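Local coordinates for protein phage integrase/site-specific recombinase (Haloarcula marismortui, PDB 3NRW) that probably binds DNA through this N-terminal core-binding domain, as part of a site-specific recombinase of the tyrosine recombinase family, at residues E11-D14 with R15-H19; H38-E41 with W42-R46; D60-E63 with T64-R67. All blocks are in the same frame, centred on the assembly; numbering follows the deposited sequence.

Contact 1. Residues E11-D14 with R15-H19; sequences EARD and RYLAH
R13 and L17 meet one turn apart on helix 9-20, and the contact between them is apolar: R13 CD lies 3.6 Å from L17 CD1, the two side chains slanting across each other. L17 also presses its branch point onto the backbone of the preceding turn, with CG 3.3 Å from R13 O.

The backbone bonds are the regular i to i+4 ladder of an alpha helix. E11 O, A12 O, R13 O and D14 O accept the N-H groups of R15, Y16, L17 and A18 in turn. L17 N to R13 O is the straightest, with an N-H...O angle of 167°. Y16 N reaches A12 O at 3.0 Å from 33° off the carbonyl plane, and this oxygen takes a second hydrogen bond from the indole NE1 of W86, so two donors grip it.

One salt bridge lies within residues 11-14. CG of R13 stands opposite its own backbone N (chi1 -177°), and bends at the next two torsions bring the guanidinium beside the D14 carboxylate. NE gives D14 OD1 a salt-bridged hydrogen bond of 2.8 Å, meeting the oxygen from above the carboxylate plane, while NH2 adds a weak bond to the same oxygen. E11 OE1 accepts S8 N, consistent with one half of a capping box at the start of the helix.

Two faces of this helix are packed within the all-helical core-binding domain. Toward helix 73-92, A12 lies on L90, the Y16 ring meets W86, and H19 stacks on Y89; toward helix 26-45, R13 touches V40 and L17 touches F32 and R33.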
loop_
_atom_site.group_PDB
_atom_site.type_symbol
_atom_site.label_atom_id
_atom_site.label_comp_id
_atom_site.label_asym_id
_atom_site.label_seq_id
_atom_site.Cartn_x
_atom_site.Cartn_y
_atom_site.Cartn_z
ATOM N N GLU A 11 10.946 1.633 -1.054
ATOM C CA GLU A 11 11.181 3.053 -1.314
ATOM C C GLU A 11 9.870 3.835 -1.282
ATOM O O GLU A 11 9.791 4.915 -0.688
ATOM C CB GLU A 11 11.846 3.258 -2.674
ATOM C CG GLU A 11 13.199 2.600 -2.820
ATOM C CD GLU A 11 13.789 2.838 -4.188
ATOM O OE1 GLU A 11 13.093 2.571 -5.196
ATOM O OE2 GLU A 11 14.954 3.285 -4.257
ATOM N N ALA A 12 8.846 3.287 -1.932
ATOM C CA ALA A 12 7.531 3.925 -1.984
ATOM C C ALA A 12 6.907 4.023 -0.596
ATOM O O ALA A 12 6.226 5.002 -0.279
ATOM C CB ALA A 12 6.604 3.144 -2.918
ATOM N N ARG A 13 7.135 3.000 0.221
ATOM C CA ARG A 13 6.607 2.973 1.582
ATOM C C ARG A 13 7.293 4.080 2.392
ATOM O O ARG A 13 6.616 4.889 3.030
ATOM C CB ARG A 13 6.851 1.589 2.209
ATOM C CG ARG A 13 6.291 1.367 3.622
ATOM C CD ARG A 13 7.269 1.835 4.699
ATOM N NE ARG A 13 8.646 1.439 4.407
ATOM C CZ ARG A 13 9.122 0.202 4.514
ATOM N NH1 ARG A 13 8.337 -0.793 4.917
ATOM N NH2 ARG A 13 10.389 -0.041 4.204
ATOM N N ASP A 14 8.625 4.131 2.351
ATOM C CA ASP A 14 9.365 5.161 3.090
ATOM C C ASP A 14 8.967 6.564 2.630
ATOM O O ASP A 14 8.823 7.478 3.444
ATOM C CB ASP A 14 10.889 5.029 2.906
ATOM C CG ASP A 14 11.464 3.731 3.466
ATOM O OD1 ASP A 14 10.847 3.113 4.358
ATOM O OD2 ASP A 14 12.564 3.344 3.016
ATOM N N ARG A 15 8.805 6.736 1.323
ATOM C CA ARG A 15 8.450 8.039 0.768
ATOM C C ARG A 15 7.101 8.510 1.288
ATOM O O ARG A 15 6.935 9.673 1.657
ATOM C CB ARG A 15 8.418 7.975 -0.760
ATOM C CG ARG A 15 8.560 9.332 -1.431
ATOM C CD ARG A 15 8.384 9.205 -2.929
ATOM N NE ARG A 15 8.601 10.465 -3.636
ATOM C CZ ARG A 15 9.783 10.891 -4.069
ATOM N NH1 ARG A 15 10.876 10.165 -3.866
ATOM N NH2 ARG A 15 9.871 12.037 -4.729
ATOM N N TYR A 16 6.139 7.594 1.320
ATOM C CA TYR A 16 4.801 7.903 1.793
ATOM C C TYR A 16 4.802 8.307 3.269
ATOM O O TYR A 16 4.189 9.311 3.645
ATOM C CB TYR A 16 3.886 6.689 1.576
ATOM C CG TYR A 16 2.475 6.883 2.080
ATOM C CD1 TYR A 16 1.642 7.860 1.530
ATOM C CD2 TYR A 16 1.973 6.097 3.121
ATOM C CE1 TYR A 16 0.343 8.052 2.006
ATOM C CE2 TYR A 16 0.677 6.284 3.603
ATOM C CZ TYR A 16 -0.129 7.262 3.042
ATOM O OH TYR A 16 -1.401 7.466 3.529
ATOM N N LEU A 17 5.500 7.546 4.106
ATOM C CA LEU A 17 5.538 7.862 5.536
ATOM C C LEU A 17 6.152 9.241 5.791
ATOM O O LEU A 17 5.659 9.998 6.628
ATOM C CB LEU A 17 6.319 6.791 6.303
ATOM C CG LEU A 17 5.744 5.372 6.208
ATOM C CD1 LEU A 17 6.577 4.450 7.077
ATOM C CD2 LEU A 17 4.281 5.348 6.648
ATOM N N ALA A 18 7.216 9.565 5.063
ATOM C CA ALA A 18 7.868 10.864 5.211
ATOM C C ALA A 18 6.903 11.959 4.766
ATOM O O ALA A 18 6.825 13.028 5.381
ATOM C CB ALA A 18 9.142 10.912 4.367
ATOM N N HIS A 19 6.176 11.683 3.686
ATOM C CA HIS A 19 5.202 12.616 3.132
ATOM C C HIS A 19 4.053 12.905 4.093
ATOM O O HIS A 19 3.546 14.027 4.148
ATOM C CB HIS A 19 4.652 12.074 1.804
ATOM C CG HIS A 19 3.390 12.740 1.351
ATOM N ND1 HIS A 19 2.143 12.190 1.565
ATOM C CD2 HIS A 19 3.179 13.913 0.712
ATOM C CE1 HIS A 19 1.219 12.998 1.072
ATOM N NE2 HIS A 19 1.823 14.051 0.549
#

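Contact 2. Residues H38-E41 with W42-R46; sequences HFVE and WAEER
W42 reaches back one turn to F39, their rings meeting obliquely with planes at 46°. W42 CE3 lies over one face of the phenylalanine, and the closest side-chain atoms, F39 CE2 and W42 CZ3, are 4.0 Å apart. CG of each ring points away from its own backbone N (F39 chi1 -175°), which sends both down the same flank of helix 26-45. W42 N donates to H38 O at 3.1 Å.

A43 comes next, its methyl directed at the first segment and resting 3.8 Å from F39 CE1. Its N-H makes the shortest bond of the four backbone steps, 2.7 Å to F39 O.

On this flank the aromatic pair enters the core of the four-helix core-binding domain. Y62 of helix 56-67 meets both rings edge-to-face, W86 of helix 73-92 and L83 approach F39, and I48 of the following loop touches W42 and A43.

E44 leaves the apolar side and runs alongside V40, both pointing the same way. Its extended chain passes close to the V40 carbonyl, CG 3.0 Å from V40 O, and carries OE2 to 3.5 Å from V40 CG1. E44 N donates to that same carbonyl oxygen, while helix 9-20 lies near through R13, which touches V40, and R10, which touches E44.

E45 closes the ladder, its N bonded to E41 O and its CG packed against the same oxygen. At R46 the chain leaves helical geometry, and its N makes weak bonds back to W42 O and A43 O. The R46 side chain folds over the indole, CG 3.8 Å above the centre of the W42 ring, and its NH2 ends in a salt bridge with E61.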
loop_
_atom_site.group_PDB
_atom_site.type_symbol
_atom_site.label_atom_id
_atom_site.label_comp_id
_atom_site.label_asym_id
_atom_site.label_seq_id
_atom_site.Cartn_x
_atom_site.Cartn_y
_atom_site.Cartn_z
ATOM N N HIS A 38 3.114 -5.240 5.901
ATOM C CA HIS A 38 2.629 -6.497 5.355
ATOM C C HIS A 38 2.689 -6.491 3.842
ATOM O O HIS A 38 3.007 -7.503 3.219
ATOM C CB HIS A 38 1.195 -6.774 5.809
ATOM C CG HIS A 38 1.064 -6.927 7.289
ATOM N ND1 HIS A 38 0.577 -5.923 8.101
ATOM C CD2 HIS A 38 1.423 -7.937 8.113
ATOM C CE1 HIS A 38 0.646 -6.312 9.363
ATOM N NE2 HIS A 38 1.155 -7.529 9.396
ATOM N N PHE A 39 2.383 -5.349 3.247
ATOM C CA PHE A 39 2.407 -5.265 1.802
ATOM C C PHE A 39 3.826 -5.310 1.246
ATOM O O PHE A 39 4.090 -6.000 0.262
ATOM C CB PHE A 39 1.717 -3.995 1.320
ATOM C CG PHE A 39 1.612 -3.921 -0.167
ATOM C CD1 PHE A 39 2.652 -3.396 -0.925
ATOM C CD2 PHE A 39 0.523 -4.480 -0.815
ATOM C CE1 PHE A 39 2.610 -3.433 -2.312
ATOM C CE2 PHE A 39 0.469 -4.521 -2.202
ATOM C CZ PHE A 39 1.516 -4.002 -2.950
ATOM N N VAL A 40 4.737 -4.574 1.870
ATOM C CA VAL A 40 6.114 -4.553 1.394
ATOM C C VAL A 40 6.742 -5.943 1.418
ATOM O O VAL A 40 7.367 -6.354 0.440
ATOM C CB VAL A 40 6.978 -3.575 2.217
ATOM C CG1 VAL A 40 8.435 -3.663 1.777
ATOM C CG2 VAL A 40 6.464 -2.154 2.017
ATOM N N GLU A 41 6.577 -6.676 2.518
ATOM C CA GLU A 41 7.150 -8.018 2.597
ATOM C C GLU A 41 6.500 -8.942 1.569
ATOM O O GLU A 41 7.186 -9.719 0.907
ATOM C CB GLU A 41 6.995 -8.592 4.011
ATOM C CG GLU A 41 5.624 -8.403 4.627
ATOM C CD GLU A 41 5.506 -9.047 5.996
ATOM O OE1 GLU A 41 5.752 -10.268 6.097
ATOM O OE2 GLU A 41 5.158 -8.338 6.968
ATOM N N TRP A 42 5.179 -8.847 1.431
ATOM C CA TRP A 42 4.450 -9.661 0.466
ATOM C C TRP A 42 4.912 -9.346 -0.956
ATOM O O TRP A 42 5.220 -10.251 -1.736
ATOM C CB TRP A 42 2.943 -9.400 0.590
ATOM C CG TRP A 42 2.098 -10.105 -0.447
ATOM C CD1 TRP A 42 1.586 -11.372 -0.375
ATOM C CD2 TRP A 42 1.659 -9.567 -1.697
ATOM N NE1 TRP A 42 0.852 -11.655 -1.503
ATOM C CE2 TRP A 42 0.879 -10.563 -2.333
ATOM C CE3 TRP A 42 1.845 -8.339 -2.347
ATOM C CZ2 TRP A 42 0.289 -10.367 -3.583
ATOM C CZ3 TRP A 42 1.255 -8.144 -3.598
ATOM C CH2 TRP A 42 0.486 -9.156 -4.198
ATOM N N ALA A 43 4.959 -8.063 -1.297
ATOM C CA ALA A 43 5.376 -7.660 -2.639
ATOM C C ALA A 43 6.810 -8.101 -2.933
ATOM O O ALA A 43 7.084 -8.627 -4.014
ATOM C CB ALA A 43 5.250 -6.143 -2.805
ATOM N N GLU A 44 7.716 -7.900 -1.981
ATOM C CA GLU A 44 9.106 -8.288 -2.192
ATOM C C GLU A 44 9.217 -9.798 -2.401
ATOM O O GLU A 44 9.966 -10.255 -3.265
ATOM C CB GLU A 44 9.981 -7.863 -1.008
ATOM C CG GLU A 44 10.081 -6.344 -0.822
ATOM C CD GLU A 44 11.047 -5.946 0.271
ATOM O OE1 GLU A 44 11.440 -6.826 1.066
ATOM O OE2 GLU A 44 11.408 -4.749 0.346
ATOM N N GLU A 45 8.470 -10.573 -1.622
ATOM C CA GLU A 45 8.518 -12.025 -1.765
ATOM C C GLU A 45 7.931 -12.503 -3.086
ATOM O O GLU A 45 8.297 -13.571 -3.583
ATOM C CB GLU A 45 7.805 -12.693 -0.590
ATOM C CG GLU A 45 8.656 -12.703 0.662
ATOM C CD GLU A 45 9.904 -13.559 0.501
ATOM O OE1 GLU A 45 10.838 -13.411 1.310
ATOM O OE2 GLU A 45 9.947 -14.385 -0.431
ATOM N N ARG A 46 7.033 -11.701 -3.654
ATOM C CA ARG A 46 6.388 -12.015 -4.921
ATOM C C ARG A 46 7.151 -11.390 -6.086
ATOM O O ARG A 46 6.632 -11.301 -7.198
ATOM C CB ARG A 46 4.947 -11.497 -4.930
ATOM C CG ARG A 46 4.038 -12.120 -3.884
ATOM C CD ARG A 46 3.976 -13.629 -4.037
ATOM N NE ARG A 46 2.602 -14.124 -4.021
ATOM C CZ ARG A 46 1.712 -13.884 -4.979
ATOM N NH1 ARG A 46 2.049 -13.156 -6.033
ATOM N NH2 ARG A 46 0.481 -14.373 -4.886
#

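Contact 3. Residues D60-E63 with T64-R67; sequences DEYE and TFRR
D60 O, E61 O, Y62 O and E63 O accept the N-H groups of T64, F65, R66 and R67, four alpha-helical steps of which R66 N to Y62 O is the straightest at 171°. R66 lies along Y62, both pointing the same way, and makes a CH-pi contact: its CG sits 3.7 Å from the ring centroid, over the face but offset toward the rim. With R66 chi1 at -66° and further bends at the next two torsions, CD continues past the phenol end, 3.5 Å from Y62 OH. F65 meets the ring obliquely, its CD1 4.2 Å from Y62 CE2, and its ring also meets that of W42.

On the exposed side, T64 OG1 lies 3.0 Å from D60 O, the oxygen that accepts T64 N. A water donates to D60 OD1 and also bonds T64 OG1, bridging D60 and T64, with a weak bond to R67 NH2.

The methylene part of R66 thus serves as an apolar surface for the tyrosine, while its charge is met by a salt bridge from NE to E79 of helix 73-92, which probably offsets the cost of burying an arginine here.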
loop_
_atom_site.group_PDB
_atom_site.type_symbol
_atom_site.label_atom_id
_atom_site.label_comp_id
_atom_site.label_asym_id
_atom_site.label_seq_id
_atom_site.Cartn_x
_atom_site.Cartn_y
_atom_site.Cartn_z
ATOM N N ASP A 60 -5.791 -7.817 -5.766
ATOM C CA ASP A 60 -6.780 -8.778 -5.280
ATOM C C ASP A 60 -6.068 -9.939 -4.587
ATOM O O ASP A 60 -6.565 -10.484 -3.607
ATOM C CB ASP A 60 -7.631 -9.314 -6.435
ATOM C CG ASP A 60 -8.697 -10.302 -5.967
ATOM O OD1 ASP A 60 -9.734 -9.860 -5.425
ATOM O OD2 ASP A 60 -8.486 -11.526 -6.124
ATOM N N GLU A 61 -4.908 -10.326 -5.116
ATOM C CA GLU A 61 -4.136 -11.404 -4.523
ATOM C C GLU A 61 -3.730 -10.975 -3.124
ATOM O O GLU A 61 -3.816 -11.755 -2.174
ATOM C CB GLU A 61 -2.884 -11.693 -5.352
ATOM C CG GLU A 61 -3.158 -12.456 -6.639
ATOM C CD GLU A 61 -3.278 -13.952 -6.419
ATOM O OE1 GLU A 61 -2.227 -14.627 -6.356
ATOM O OE2 GLU A 61 -4.416 -14.453 -6.293
ATOM N N TYR A 62 -3.289 -9.729 -2.997
ATOM C CA TYR A 62 -2.869 -9.232 -1.695
ATOM C C TYR A 62 -4.034 -9.214 -0.718
ATOM O O TYR A 62 -3.908 -9.661 0.427
ATOM C CB TYR A 62 -2.287 -7.824 -1.802
ATOM C CG TYR A 62 -1.856 -7.289 -0.455
ATOM C CD1 TYR A 62 -2.566 -6.269 0.171
ATOM C CD2 TYR A 62 -0.765 -7.836 0.212
ATOM C CE1 TYR A 62 -2.197 -5.804 1.435
ATOM C CE2 TYR A 62 -0.385 -7.384 1.472
ATOM C CZ TYR A 62 -1.106 -6.368 2.076
ATOM O OH TYR A 62 -0.731 -5.919 3.315
ATOM N N GLU A 63 -5.171 -8.697 -1.163
ATOM C CA GLU A 63 -6.332 -8.636 -0.292
ATOM C C GLU A 63 -6.702 -10.019 0.237
ATOM O O GLU A 63 -6.961 -10.197 1.432
ATOM C CB GLU A 63 -7.519 -8.030 -1.035
ATOM C CG GLU A 63 -8.773 -7.937 -0.187
ATOM C CD GLU A 63 -9.934 -7.340 -0.941
ATOM O OE1 GLU A 63 -11.037 -7.281 -0.362
ATOM O OE2 GLU A 63 -9.740 -6.932 -2.106
ATOM N N THR A 64 -6.727 -11.000 -0.656
ATOM C CA THR A 64 -7.069 -12.363 -0.269
ATOM C C THR A 64 -6.053 -12.944 0.710
ATOM O O THR A 64 -6.408 -13.667 1.642
ATOM C CB THR A 64 -7.168 -13.247 -1.505
ATOM O OG1 THR A 64 -8.190 -12.719 -2.357
ATOM C CG2 THR A 64 -7.526 -14.668 -1.119
ATOM N N PHE A 65 -4.786 -12.624 0.486
ATOM C CA PHE A 65 -3.711 -13.073 1.354
ATOM C C PHE A 65 -3.978 -12.546 2.765
ATOM O O PHE A 65 -4.002 -13.313 3.735
ATOM C CB PHE A 65 -2.382 -12.544 0.800
ATOM C CG PHE A 65 -1.239 -12.603 1.768
ATOM C CD1 PHE A 65 -0.745 -11.432 2.338
ATOM C CD2 PHE A 65 -0.629 -13.814 2.082
ATOM C CE1 PHE A 65 0.346 -11.463 3.205
ATOM C CE2 PHE A 65 0.463 -13.858 2.949
ATOM C CZ PHE A 65 0.953 -12.679 3.511
ATOM N N ARG A 66 -4.209 -11.242 2.882
ATOM C CA ARG A 66 -4.467 -10.642 4.190
ATOM C C ARG A 66 -5.750 -11.192 4.833
ATOM O O ARG A 66 -5.813 -11.367 6.050
ATOM C CB ARG A 66 -4.538 -9.113 4.072
ATOM C CG ARG A 66 -3.210 -8.462 3.671
ATOM C CD ARG A 66 -2.093 -8.810 4.657
ATOM N NE ARG A 66 -2.310 -8.200 5.965
ATOM C CZ ARG A 66 -1.987 -8.769 7.123
ATOM N NH1 ARG A 66 -1.432 -9.975 7.147
ATOM N NH2 ARG A 66 -2.227 -8.136 8.261
ATOM N N ARG A 67 -6.756 -11.479 4.015
ATOM C CA ARG A 67 -8.020 -12.013 4.516
ATOM C C ARG A 67 -7.799 -13.408 5.105
ATOM O O ARG A 67 -8.615 -13.909 5.886
ATOM C CB ARG A 67 -9.033 -12.072 3.373
ATOM C CG ARG A 67 -10.483 -12.174 3.809
ATOM C CD ARG A 67 -11.125 -13.435 3.262
ATOM N NE ARG A 67 -10.932 -13.590 1.820
ATOM C CZ ARG A 67 -11.348 -12.722 0.903
ATOM N NH1 ARG A 67 -11.984 -11.616 1.268
ATOM N NH2 ARG A 67 -11.138 -12.969 -0.385
HETATM O O HOH W 1 -8.847 -13.624 -4.509
HETATM O O HOH W 2 -10.055 -10.546 -2.498
#

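How the contacts relate
From the N terminus, contact 1 lies on helix 9-20, contact 2 near the C-terminal end of helix 26-45, and contact 3 on helix 56-67. They follow in series, none nesting or crossing, and none closes a loop, since each stays within one helix. Contacts 1 and 2 touch where R13 NH1 packs on V40 CG2. Contacts 2 and 3 meet more broadly: Y62 OH packs 3.3 Å from H38 CB and 3.2 Å from F39 N. Contacts 1 and 3 stay about 10 Å apart at their nearest atoms; helix 26-45, which touches both, lies between them in the chain, while helix 73-92 packs against all three.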